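Local coordinates for ribonuclease H (Uncultured organism, PDB 4IBN), which probably cleaves the RNA strand of RNA-DNA hybrids endonucleolytically in a magnesium-dependent reaction, leaving 5'-phosphomonoester ends, at residues M70-V75 and Q130-A135. Residues are numbered along the deposited sequence; the frame is centred on the assembly and turned at random.
Sequences MALRSV and QEAVQA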
loop_
_atom_site.group_PDB
_atom_site.type_symbol
_atom_site.label_atom_id
_atom_site.label_comp_id
_atom_site.label_asym_id
_atom_site.label_seq_id
_atom_site.Cartn_x
_atom_site.Cartn_y
_atom_site.Cartn_z
ATOM N N MET A 70 -6.751 6.059 5.147
ATOM C CA MET A 70 -5.949 6.186 3.956
ATOM C C MET A 70 -4.868 5.072 3.815
ATOM O O MET A 70 -4.546 4.645 2.748
ATOM C CB MET A 70 -5.400 7.616 3.788
ATOM C CG MET A 70 -6.461 8.657 3.673
ATOM S SD MET A 70 -7.819 8.243 2.510
ATOM C CE MET A 70 -7.005 8.317 0.990
ATOM N N ALA A 71 -4.323 4.658 4.930
ATOM C CA ALA A 71 -3.382 3.584 4.899
ATOM C C ALA A 71 -4.079 2.331 4.362
ATOM O O ALA A 71 -3.547 1.662 3.557
ATOM C CB ALA A 71 -2.828 3.346 6.244
ATOM N N LEU A 72 -5.286 2.081 4.830
ATOM C CA LEU A 72 -6.039 0.943 4.322
ATOM C C LEU A 72 -6.373 1.070 2.830
ATOM O O LEU A 72 -6.287 0.136 2.111
ATOM C CB LEU A 72 -7.251 0.617 5.196
ATOM C CG LEU A 72 -6.953 -0.066 6.501
ATOM C CD1 LEU A 72 -8.084 0.101 7.483
ATOM C CD2 LEU A 72 -6.666 -1.480 6.237
ATOM N N ARG A 73 -6.718 2.262 2.388
ATOM C CA ARG A 73 -6.967 2.477 0.981
ATOM C C ARG A 73 -5.739 2.242 0.127
ATOM O O ARG A 73 -5.857 1.829 -0.990
ATOM C CB ARG A 73 -7.585 3.838 0.709
ATOM C CG ARG A 73 -8.809 4.024 1.530
ATOM C CD ARG A 73 -9.951 4.706 0.865
ATOM N NE ARG A 73 -10.110 4.385 -0.533
ATOM C CZ ARG A 73 -10.627 5.241 -1.378
ATOM N NH1 ARG A 73 -11.028 6.396 -0.926
ATOM N NH2 ARG A 73 -10.772 4.964 -2.654
ATOM N N SER A 74 -4.567 2.521 0.679
ATOM C CA SER A 74 -3.361 2.285 -0.068
ATOM C C SER A 74 -3.246 0.813 -0.385
ATOM O O SER A 74 -2.835 0.446 -1.434
ATOM C CB SER A 74 -2.112 2.832 0.647
ATOM O OG SER A 74 -1.600 2.015 1.655
ATOM N N VAL A 75 -3.590 -0.015 0.565
ATOM C CA VAL A 75 -3.597 -1.437 0.288
ATOM C C VAL A 75 -4.668 -1.828 -0.711
ATOM O O VAL A 75 -4.420 -2.497 -1.656
ATOM C CB VAL A 75 -3.879 -2.230 1.546
ATOM C CG1 VAL A 75 -3.953 -3.732 1.242
ATOM C CG2 VAL A 75 -2.838 -1.995 2.530
ATOM N N GLN A 130 -11.839 -5.458 6.142
ATOM C CA GLN A 130 -12.403 -6.550 5.386
ATOM C C GLN A 130 -12.218 -6.393 3.885
ATOM O O GLN A 130 -11.931 -7.318 3.228
ATOM C CB GLN A 130 -13.886 -6.783 5.724
ATOM C CG GLN A 130 -14.131 -7.268 7.103
ATOM C CD GLN A 130 -15.616 -7.508 7.395
ATOM O OE1 GLN A 130 -16.448 -6.936 6.796
ATOM N NE2 GLN A 130 -15.893 -8.348 8.308
ATOM N N GLU A 131 -12.405 -5.191 3.390
ATOM C CA GLU A 131 -12.134 -4.894 2.014
ATOM C C GLU A 131 -10.651 -5.071 1.651
ATOM O O GLU A 131 -10.325 -5.527 0.608
ATOM C CB GLU A 131 -12.572 -3.465 1.670
ATOM C CG GLU A 131 -14.014 -3.241 1.702
ATOM C CD GLU A 131 -14.446 -1.915 1.067
ATOM O OE1 GLU A 131 -13.735 -1.390 0.217
ATOM O OE2 GLU A 131 -15.528 -1.464 1.396
ATOM N N ALA A 132 -9.782 -4.669 2.530
ATOM C CA ALA A 132 -8.397 -4.862 2.269
ATOM C C ALA A 132 -8.006 -6.307 2.212
ATOM O O ALA A 132 -7.200 -6.673 1.433
ATOM C CB ALA A 132 -7.587 -4.171 3.269
ATOM N N VAL A 133 -8.548 -7.099 3.115
ATOM C CA VAL A 133 -8.233 -8.511 3.157
ATOM C C VAL A 133 -8.706 -9.181 1.877
ATOM O O VAL A 133 -8.057 -9.979 1.322
ATOM C CB VAL A 133 -8.849 -9.207 4.356
ATOM C CG1 VAL A 133 -8.825 -10.687 4.194
ATOM C CG2 VAL A 133 -8.187 -8.786 5.623
ATOM N N GLN A 134 -9.867 -8.814 1.439
ATOM C CA GLN A 134 -10.362 -9.335 0.193
ATOM C C GLN A 134 -9.541 -8.937 -1.017
ATOM O O GLN A 134 -9.404 -9.668 -1.913
ATOM C CB GLN A 134 -11.797 -8.887 0.014
ATOM C CG GLN A 134 -12.527 -9.476 -1.126
ATOM C CD GLN A 134 -14.021 -9.341 -0.918
ATOM O OE1 GLN A 134 -14.547 -8.248 -0.913
ATOM N NE2 GLN A 134 -14.676 -10.431 -0.672
ATOM N N ALA A 135 -9.072 -7.705 -1.022
ATOM C CA ALA A 135 -8.269 -7.193 -2.102
ATOM C C ALA A 135 -6.965 -7.977 -2.252
ATOM O O ALA A 135 -6.555 -8.300 -3.324
ATOM C CB ALA A 135 -7.974 -5.715 -1.874
#
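Leu-72 and Val-75 meet Ala-132 through aliphatic carbon alone, so this contact has no ring or amide face to cover. The flat groups nearby, the guanidinium of Arg-73 and the carboxylate of Glu-131, stand to one flank, with Arg-73 NE 6.9 Å from Glu-131 OE1. That gap rules out a direct ion pair, and each group is anchored elsewhere: Arg-73 NH1 by Glu-62 on strand 53-62, Glu-131 OE1 by Arg-80 farther along helix 67-82.

The methyl of Ala-132 points at the opposing helix and receives two branches from different directions. Leu-72 CD2 comes to 4.1 Å from Ala-132 CB, and the CA-CB-CD2 angle of about 158° places it nearly end-on to the methyl. Val-75 CG1 lies 4.2 Å from Ala-132 CB but arrives from the flank, the corresponding angle being about 101°. Val-75 presents this branch because CG1 is anti to the backbone N (chi1 177°).

These helices, 67-82 and 126-136, belong to the RNase H fold, in which helices pack on a mixed central sheet. The evidence for their placing is that Ser-74 touches Ala-21 of strand 16-25, while Leu-72 and Val-75 also touch Ile-100 and Ala-132 touches Met-104, both on helix 98-113. Helix 67-82 therefore meets the sheet on one side and helix 126-136 on another.

With an alanine at the interface the backbones come close: Val-75 CA and Ala-132 CA are 6.2 Å apart. One turn on, Ala-135 CB only approaches Val-75 O, at 4.8 Å; its methyl meets Phe-79 farther along helix 67-82. On the side facing the sheet, buried Ser-74 OG donates to Ala-71 O at 2.7 Å, satisfying its hydroxyl within its own helix; the backbone bond from Val-75 N to that same Ala-71 O is weak at 3.4 Å.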